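Long-range contacts in uricase (Arthrobacter globiformis, PDB 2YZC), which catalyses the oxidation of uric acid by oxygen to 5-hydroxyisourate, the first step on the way to allantoin: residues L153-S158 / K212-T217; L182-S187 / M245-K250. All coordinates share one frame; numbering follows the deposited sequence.

Strand 182-192 ties the two contacts together: it pairs with strand 143-157, which carries half of contact 1, and with strand 240-254, which carries half of contact 2. The centres of the two contacts lie about 10 Å apart. Thr154 OG1 probably donates a hydrogen bond to Asp185 OD1 at 2.7 Å, and Val186 N probably donates one to Leu153 O, also at 2.7 Å. From the helix, Phe214 CZ packs against Leu182 O at 3.5 Å. Contact 2 reaches the bound allantoate directly through Asn249. Contact 1 is farther from it: the Phe214 side chain is about 10 Å from the ligand and that of Lys157 about 8 Å from that of Arg180.

Contact 1 of 2, residues L153-S158 / K212-T217; sequences LTVLKS and KAFAET
Lys157 reaches from its strand to the end of helix 199-216, where its ammonium meets two backbone carbonyls. Hydrogen bonds run from Lys157 NZ to Thr217 O at 2.9 Å and to Ala215 O at 3.2 Å, and in both the nitrogen sits above the carbonyl plane, away from the lone-pair directions. A third, weak bond goes to Gly160 O just beyond the strand. The charge would suit this place, since carbonyls at the C-terminal end of a helix tend to present partial negative charge. Ala213 O is occupied from within the helix end: Thr217 OG1 donates to it at 2.6 Å and Thr217 N at 3.1 Å, so one oxygen serves two donors as the chain leaves the helix. On the outer side, Lys212 NZ and Glu216 OE1 form a salt bridge at 2.7 Å, one helical turn apart.

The layering is that of the tunnelling (T-fold) domain, in which two helices pack against an antiparallel sheet; here the axes of strand 153-157 and helix 212-216 diverge by 24°. The apolar part of the interface is built round Phe214. With CG anti to the backbone N (chi1 172°), its ring extends toward the strand and receives Val155 CG2 over one face, 3.5 Å from the ring centroid and 13° off the normal, a CH-pi contact. Lys157 slides past the same ring in the opposite direction, bringing CG obliquely to within 3.3 Å of Phe214 CE2. Thr225 and Met229 of helix 222-236 also touch the Phe214 side chain. Strand residues Val155 to Lys157 form an antiparallel ladder with a strand of the second subunit, and there Ser158 OG is hydrogen-bonded to His37 ND1 of that neighbouring chain.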
ATOM      1  N   LEU A 153      -5.357 -10.198 -11.272  1.00 23.12           N
ATOM      2  CA  LEU A 153      -5.216 -10.359 -12.715  1.00 22.84           C
ATOM      3  C   LEU A 153      -6.031  -9.286 -13.436  1.00 24.00           C
ATOM      4  O   LEU A 153      -7.241  -9.427 -13.624  1.00 24.24           O
ATOM      5  CB  LEU A 153      -5.687 -11.750 -13.137  1.00 24.39           C
ATOM      6  CG  LEU A 153      -5.676 -12.056 -14.636  1.00 25.48           C
ATOM      7  CD1 LEU A 153      -4.305 -11.788 -15.231  1.00 26.11           C
ATOM      8  CD2 LEU A 153      -6.078 -13.508 -14.842  1.00 28.02           C
ATOM      9  N   THR A 154      -5.356  -8.216 -13.842  1.00 21.84           N
ATOM     10  CA  THR A 154      -6.006  -7.102 -14.522  1.00 20.14           C
ATOM     11  C   THR A 154      -6.170  -7.340 -16.014  1.00 19.40           C
ATOM     12  O   THR A 154      -5.209  -7.698 -16.704  1.00 18.25           O
ATOM     13  CB  THR A 154      -5.204  -5.811 -14.296  1.00 21.70           C
ATOM     14  OG1 THR A 154      -5.062  -5.599 -12.888  1.00 22.33           O
ATOM     15  CG2 THR A 154      -5.916  -4.613 -14.921  1.00 21.48           C
ATOM     16  N   VAL A 155      -7.390  -7.137 -16.513  1.00 17.07           N
ATOM     17  CA  VAL A 155      -7.672  -7.338 -17.923  1.00 17.39           C
ATOM     18  C   VAL A 155      -8.391  -6.138 -18.519  1.00 18.51           C
ATOM     19  O   VAL A 155      -9.005  -5.347 -17.802  1.00 16.89           O
ATOM     20  CB  VAL A 155      -8.522  -8.610 -18.164  1.00 17.54           C
ATOM     21  CG1 VAL A 155      -7.701  -9.852 -17.816  1.00 19.44           C
ATOM     22  CG2 VAL A 155      -9.791  -8.560 -17.331  1.00 17.03           C
ATOM     23  N   LEU A 156      -8.309  -6.016 -19.837  1.00 16.71           N
ATOM     24  CA  LEU A 156      -8.927  -4.897 -20.525  1.00 17.50           C
ATOM     25  C   LEU A 156      -9.261  -5.194 -21.982  1.00 19.12           C
ATOM     26  O   LEU A 156      -8.480  -5.834 -22.697  1.00 17.97           O
ATOM     27  CB  LEU A 156      -7.988  -3.685 -20.451  1.00 19.80           C
ATOM     28  CG  LEU A 156      -8.379  -2.364 -21.127  1.00 21.02           C
ATOM     29  CD1 LEU A 156      -7.588  -1.229 -20.480  1.00 20.10           C
ATOM     30  CD2 LEU A 156      -8.120  -2.427 -22.638  1.00 20.58           C
ATOM     31  N   LYS A 157     -10.435  -4.728 -22.402  1.00 18.80           N
ATOM     32  CA  LYS A 157     -10.885  -4.863 -23.785  1.00 20.39           C
ATOM     33  C   LYS A 157     -10.971  -3.422 -24.279  1.00 20.68           C
ATOM     34  O   LYS A 157     -11.611  -2.586 -23.636  1.00 19.32           O
ATOM     35  CB  LYS A 157     -12.275  -5.501 -23.863  1.00 22.52           C
ATOM     36  CG  LYS A 157     -12.361  -6.887 -23.266  1.00 28.74           C
ATOM     37  CD  LYS A 157     -13.048  -7.867 -24.208  1.00 30.57           C
ATOM     38  CE  LYS A 157     -14.432  -7.412 -24.596  1.00 30.50           C
ATOM     39  NZ  LYS A 157     -15.045  -8.323 -25.606  1.00 30.22           N
ATOM     40  N   SER A 158     -10.320  -3.132 -25.403  1.00 20.63           N
ATOM     41  CA  SER A 158     -10.320  -1.780 -25.955  1.00 21.80           C
ATOM     42  C   SER A 158     -11.586  -1.487 -26.755  1.00 22.46           C
ATOM     43  O   SER A 158     -11.870  -0.338 -27.085  1.00 24.15           O
ATOM     44  CB  SER A 158      -9.077  -1.566 -26.824  1.00 19.93           C
ATOM     45  OG  SER A 158      -8.887  -2.643 -27.723  1.00 22.24           O
ATOM     46  N   LYS A 212     -10.788 -16.363 -21.518  1.00 21.56           N
ATOM     47  CA  LYS A 212     -11.447 -16.586 -22.800  1.00 23.50           C
ATOM     48  C   LYS A 212     -12.839 -15.970 -22.851  1.00 23.17           C
ATOM     49  O   LYS A 212     -13.191 -15.300 -23.823  1.00 23.41           O
ATOM     50  CB  LYS A 212     -11.541 -18.086 -23.091  1.00 25.98           C
ATOM     51  CG  LYS A 212     -12.281 -18.428 -24.382  1.00 29.56           C
ATOM     52  CD  LYS A 212     -12.388 -19.937 -24.567  1.00 33.02           C
ATOM     53  CE  LYS A 212     -13.200 -20.298 -25.804  1.00 36.53           C
ATOM     54  NZ  LYS A 212     -12.572 -19.782 -27.053  1.00 40.31           N
ATOM     55  N   ALA A 213     -13.633 -16.204 -21.811  1.00 21.92           N
ATOM     56  CA  ALA A 213     -14.986 -15.661 -21.760  1.00 22.33           C
ATOM     57  C   ALA A 213     -14.944 -14.140 -21.685  1.00 22.11           C
ATOM     58  O   ALA A 213     -15.747 -13.457 -22.319  1.00 23.67           O
ATOM     59  CB  ALA A 213     -15.737 -16.224 -20.558  1.00 20.82           C
ATOM     60  N   PHE A 214     -14.009 -13.605 -20.907  1.00 21.01           N
ATOM     61  CA  PHE A 214     -13.897 -12.162 -20.792  1.00 20.27           C
ATOM     62  C   PHE A 214     -13.572 -11.542 -22.154  1.00 21.25           C
ATOM     63  O   PHE A 214     -14.199 -10.571 -22.573  1.00 21.78           O
ATOM     64  CB  PHE A 214     -12.801 -11.774 -19.795  1.00 20.22           C
ATOM     65  CG  PHE A 214     -12.507 -10.298 -19.778  1.00 18.09           C
ATOM     66  CD1 PHE A 214     -13.353  -9.414 -19.110  1.00 19.37           C
ATOM     67  CD2 PHE A 214     -11.435  -9.785 -20.500  1.00 18.28           C
ATOM     68  CE1 PHE A 214     -13.135  -8.033 -19.166  1.00 20.15           C
ATOM     69  CE2 PHE A 214     -11.206  -8.407 -20.565  1.00 17.85           C
ATOM     70  CZ  PHE A 214     -12.059  -7.530 -19.897  1.00 19.03           C
ATOM     71  N   ALA A 215     -12.601 -12.124 -22.850  1.00 21.24           N
ATOM     72  CA  ALA A 215     -12.169 -11.603 -24.141  1.00 22.19           C
ATOM     73  C   ALA A 215     -13.102 -11.805 -25.332  1.00 23.79           C
ATOM     74  O   ALA A 215     -13.252 -10.904 -26.158  1.00 23.53           O
ATOM     75  CB  ALA A 215     -10.791 -12.166 -24.479  1.00 21.90           C
ATOM     76  N   GLU A 216     -13.734 -12.970 -25.421  1.00 23.35           N
ATOM     77  CA  GLU A 216     -14.590 -13.273 -26.562  1.00 25.01           C
ATOM     78  C   GLU A 216     -16.070 -12.923 -26.443  1.00 25.90           C
ATOM     79  O   GLU A 216     -16.789 -12.935 -27.440  1.00 26.51           O
ATOM     80  CB  GLU A 216     -14.427 -14.747 -26.932  1.00 26.48           C
ATOM     81  CG  GLU A 216     -12.964 -15.165 -27.058  1.00 28.33           C
ATOM     82  CD  GLU A 216     -12.788 -16.570 -27.611  1.00 33.04           C
ATOM     83  OE1 GLU A 216     -13.741 -17.373 -27.511  1.00 34.48           O
ATOM     84  OE2 GLU A 216     -11.692 -16.875 -28.132  1.00 32.64           O
ATOM     85  N   THR A 217     -16.528 -12.610 -25.239  1.00 24.99           N
ATOM     86  CA  THR A 217     -17.925 -12.238 -25.049  1.00 24.33           C
ATOM     87  C   THR A 217     -18.123 -10.781 -25.449  1.00 24.05           C
ATOM     88  O   THR A 217     -17.441  -9.901 -24.929  1.00 22.59           O
ATOM     89  CB  THR A 217     -18.356 -12.361 -23.573  1.00 24.08           C
ATOM     90  OG1 THR A 217     -18.188 -13.712 -23.128  1.00 24.52           O
ATOM     91  CG2 THR A 217     -19.819 -11.953 -23.412  1.00 24.52           C
TER

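Contact 2 of 2, residues L182-S187 / M245-K250; sequences LATDVS and MSLPNK. With 1AL (allantoate ion), chain I.
Lys250 closes over Ala183 and Asp185, and its side chain can be followed atom by atom. Its backbone N donates to Ala183 O at 3.0 Å; CB then lies 3.7 Å from that same Ala183 O, and CG stays beside it. CD then lies 3.4 Å from Asp185 OD2; the bend at chi3 (-67°) brings CE beside Asp185 OD1, and the two side chains cross at about a right angle. At the tip, NZ forms a salt bridge with Asp185 OD1 at 2.6 Å, arriving on the syn side but 31° out of the carboxylate plane. Thr154 OG1 of strand 143-157 also hydrogen-bonds that oxygen, so OD1 has two partners.

The backbone pairing is antiparallel but interrupted by Pro248, which has no N-H to give. At one end Ser246 N donates to Ser187 O at 3.1 Å. In the middle, Pro248 O is taken instead by Thr184 OG1 at 2.6 Å, in the carbonyl plane and on a lone pair, while Asp185 N is buried without any partner in the model. A water repairs part of the break by donating to Asp185 O and to Ser246 O; it is also hydrogen-bonded to Ser187 OG. A second water accepts from Ala183 N and lies close to Lys250 O and Asn249 OD1.

Next to the break, Asn249 ND2 donates to allantoate O6 at 2.8 Å with an N-H...O angle of 161°. Other grips on this ligand come from Leu222 N and from Thr67 OG1 and Asp68 N of the third subunit. Strand 240-254, paired here with strand 182-192 in the antiparallel T-fold sheet, carries Asn249 into a pocket formed between subunits, as is characteristic of the urate site of uricases.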
ATOM      1  N   LEU A 182     -13.561  -1.824 -21.402  1.00 16.85           N
ATOM      2  CA  LEU A 182     -14.053  -2.606 -20.271  1.00 17.56           C
ATOM      3  C   LEU A 182     -12.790  -3.151 -19.625  1.00 16.80           C
ATOM      4  O   LEU A 182     -12.130  -4.015 -20.191  1.00 17.78           O
ATOM      5  CB  LEU A 182     -14.953  -3.757 -20.736  1.00 18.29           C
ATOM      6  CG  LEU A 182     -15.456  -4.675 -19.613  1.00 20.97           C
ATOM      7  CD1 LEU A 182     -16.290  -3.868 -18.628  1.00 20.57           C
ATOM      8  CD2 LEU A 182     -16.286  -5.815 -20.197  1.00 20.09           C
ATOM      9  N   ALA A 183     -12.442  -2.608 -18.464  1.00 16.36           N
ATOM     10  CA  ALA A 183     -11.248  -3.028 -17.736  1.00 17.07           C
ATOM     11  C   ALA A 183     -11.641  -3.453 -16.328  1.00 18.44           C
ATOM     12  O   ALA A 183     -12.473  -2.809 -15.687  1.00 17.34           O
ATOM     13  CB  ALA A 183     -10.251  -1.879 -17.667  1.00 18.55           C
ATOM     14  N   THR A 184     -11.043  -4.533 -15.842  1.00 18.97           N
ATOM     15  CA  THR A 184     -11.369  -5.012 -14.511  1.00 18.87           C
ATOM     16  C   THR A 184     -10.211  -5.802 -13.921  1.00 19.66           C
ATOM     17  O   THR A 184      -9.225  -6.079 -14.603  1.00 18.84           O
ATOM     18  CB  THR A 184     -12.647  -5.915 -14.554  1.00 19.61           C
ATOM     19  OG1 THR A 184     -13.057  -6.246 -13.224  1.00 20.75           O
ATOM     20  CG2 THR A 184     -12.378  -7.199 -15.312  1.00 21.11           C
ATOM     21  N   ASP A 185     -10.325  -6.122 -12.637  1.00 20.66           N
ATOM     22  CA  ASP A 185      -9.325  -6.931 -11.943  1.00 23.97           C
ATOM     23  C   ASP A 185     -10.072  -8.225 -11.675  1.00 23.95           C
ATOM     24  O   ASP A 185     -11.069  -8.231 -10.952  1.00 25.43           O
ATOM     25  CB  ASP A 185      -8.923  -6.322 -10.598  1.00 25.86           C
ATOM     26  CG  ASP A 185      -8.162  -5.029 -10.742  1.00 30.42           C
ATOM     27  OD1 ASP A 185      -7.314  -4.936 -11.654  1.00 31.10           O
ATOM     28  OD2 ASP A 185      -8.400  -4.109  -9.929  1.00 32.39           O
ATOM     29  N   VAL A 186      -9.621  -9.316 -12.269  1.00 23.30           N
ATOM     30  CA  VAL A 186     -10.306 -10.575 -12.058  1.00 23.54           C
ATOM     31  C   VAL A 186     -10.012 -11.159 -10.684  1.00 24.21           C
ATOM     32  O   VAL A 186      -8.863 -11.454 -10.352  1.00 23.61           O
ATOM     33  CB  VAL A 186      -9.924 -11.618 -13.122  1.00 24.87           C
ATOM     34  CG1 VAL A 186     -10.708 -12.906 -12.883  1.00 25.65           C
ATOM     35  CG2 VAL A 186     -10.212 -11.072 -14.516  1.00 25.67           C
ATOM     36  N   SER A 187     -11.066 -11.286  -9.886  1.00 22.07           N
ATOM     37  CA  SER A 187     -10.995 -11.874  -8.555  1.00 23.21           C
ATOM     38  C   SER A 187     -12.076 -12.936  -8.604  1.00 21.98           C
ATOM     39  O   SER A 187     -13.262 -12.612  -8.682  1.00 20.94           O
ATOM     40  CB  SER A 187     -11.343 -10.856  -7.463  1.00 26.62           C
ATOM     41  OG  SER A 187     -10.248 -10.014  -7.164  1.00 29.63           O
ATOM     42  N   MET A 245     -17.455 -14.272  -8.189  1.00 19.33           N
ATOM     43  CA  MET A 245     -16.562 -13.277  -8.751  1.00 21.04           C
ATOM     44  C   MET A 245     -16.898 -11.891  -8.237  1.00 20.80           C
ATOM     45  O   MET A 245     -18.058 -11.574  -7.951  1.00 17.10           O
ATOM     46  CB  MET A 245     -16.641 -13.297 -10.276  1.00 23.21           C
ATOM     47  CG  MET A 245     -16.074 -14.556 -10.893  1.00 28.82           C
ATOM     48  SD  MET A 245     -16.474 -14.691 -12.640  1.00 32.98           S
ATOM     49  CE  MET A 245     -17.966 -15.635 -12.538  1.00 33.08           C
ATOM     50  N   SER A 246     -15.857 -11.076  -8.117  1.00 20.97           N
ATOM     51  CA  SER A 246     -15.976  -9.702  -7.666  1.00 20.15           C
ATOM     52  C   SER A 246     -15.173  -8.936  -8.710  1.00 20.62           C
ATOM     53  O   SER A 246     -13.943  -9.007  -8.735  1.00 20.38           O
ATOM     54  CB  SER A 246     -15.351  -9.542  -6.281  1.00 21.21           C
ATOM     55  OG  SER A 246     -15.519  -8.221  -5.805  1.00 22.75           O
ATOM     56  N   LEU A 247     -15.879  -8.223  -9.581  1.00 18.87           N
ATOM     57  CA  LEU A 247     -15.233  -7.493 -10.659  1.00 20.47           C
ATOM     58  C   LEU A 247     -15.461  -5.995 -10.646  1.00 19.90           C
ATOM     59  O   LEU A 247     -16.588  -5.530 -10.784  1.00 21.49           O
ATOM     60  CB  LEU A 247     -15.710  -8.036 -12.007  1.00 19.86           C
ATOM     61  CG  LEU A 247     -15.604  -9.543 -12.246  1.00 23.06           C
ATOM     62  CD1 LEU A 247     -16.136  -9.873 -13.627  1.00 19.51           C
ATOM     63  CD2 LEU A 247     -14.153  -9.985 -12.113  1.00 22.22           C
ATOM     64  N   PRO A 248     -14.390  -5.213 -10.462  1.00 21.10           N
ATOM     65  CA  PRO A 248     -14.585  -3.766 -10.462  1.00 20.21           C
ATOM     66  C   PRO A 248     -14.645  -3.296 -11.910  1.00 21.60           C
ATOM     67  O   PRO A 248     -14.050  -3.919 -12.795  1.00 21.80           O
ATOM     68  CB  PRO A 248     -13.334  -3.248  -9.754  1.00 21.49           C
ATOM     69  CG  PRO A 248     -12.290  -4.247 -10.153  1.00 22.15           C
ATOM     70  CD  PRO A 248     -13.035  -5.564  -9.999  1.00 21.60           C
ATOM     71  N   ASN A 249     -15.397  -2.236 -12.169  1.00 20.25           N
ATOM     72  CA  ASN A 249     -15.429  -1.696 -13.514  1.00 20.09           C
ATOM     73  C   ASN A 249     -14.510  -0.487 -13.385  1.00 20.16           C
ATOM     74  O   ASN A 249     -14.937   0.583 -12.945  1.00 19.35           O
ATOM     75  CB  ASN A 249     -16.827  -1.247 -13.924  1.00 22.62           C
ATOM     76  CG  ASN A 249     -16.955  -1.097 -15.432  1.00 26.48           C
ATOM     77  OD1 ASN A 249     -15.974  -0.810 -16.113  1.00 27.95           O
ATOM     78  ND2 ASN A 249     -18.159  -1.291 -15.958  1.00 28.29           N
ATOM     79  N   LYS A 250     -13.240  -0.679 -13.731  1.00 19.63           N
ATOM     80  CA  LYS A 250     -12.239   0.375 -13.627  1.00 20.33           C
ATOM     81  C   LYS A 250     -12.381   1.303 -14.817  1.00 19.40           C
ATOM     82  O   LYS A 250     -11.938   1.006 -15.922  1.00 19.71           O
ATOM     83  CB  LYS A 250     -10.844  -0.249 -13.562  1.00 20.80           C
ATOM     84  CG  LYS A 250     -10.768  -1.328 -12.484  1.00 25.26           C
ATOM     85  CD  LYS A 250      -9.355  -1.616 -12.032  1.00 32.03           C
ATOM     86  CE  LYS A 250      -8.530  -2.254 -13.115  1.00 33.67           C
ATOM     87  NZ  LYS A 250      -7.164  -2.530 -12.599  1.00 38.55           N
TER
HETATM   88  C1  1AL I 303     -22.257  -2.012 -16.142  1.00 42.94           C
HETATM   89  O2  1AL I 303     -22.055  -3.029 -16.826  1.00 37.99           O
HETATM   90  N3  1AL I 303     -23.159  -1.979 -15.124  1.00 41.19           N
HETATM   91  N4  1AL I 303     -21.475  -0.916 -16.503  1.00 41.25           N
HETATM   92  C5  1AL I 303     -20.316  -0.294 -14.176  1.00 43.24           C
HETATM   93  O6  1AL I 303     -20.081  -1.499 -13.973  1.00 47.16           O
HETATM   94  O7  1AL I 303     -19.845   0.657 -13.531  1.00 45.08           O
HETATM   95  C8  1AL I 303     -21.058   0.065 -15.500  1.00 42.40           C
HETATM   96  C9  1AL I 303     -22.419   2.001 -14.869  1.00 35.40           C
HETATM   97  O10 1AL I 303     -22.265   3.201 -14.559  1.00 31.31           O
HETATM   98  N11 1AL I 303     -23.406   1.220 -14.327  1.00 33.91           N
HETATM   99  N12 1AL I 303     -21.623   1.382 -15.768  1.00 39.58           N
HETATM  100  O   HOH W   1     -13.772  -0.346 -17.442  1.00 18.37           O
HETATM  101  O   HOH W   2     -11.012  -7.697  -8.301  1.00 33.73           O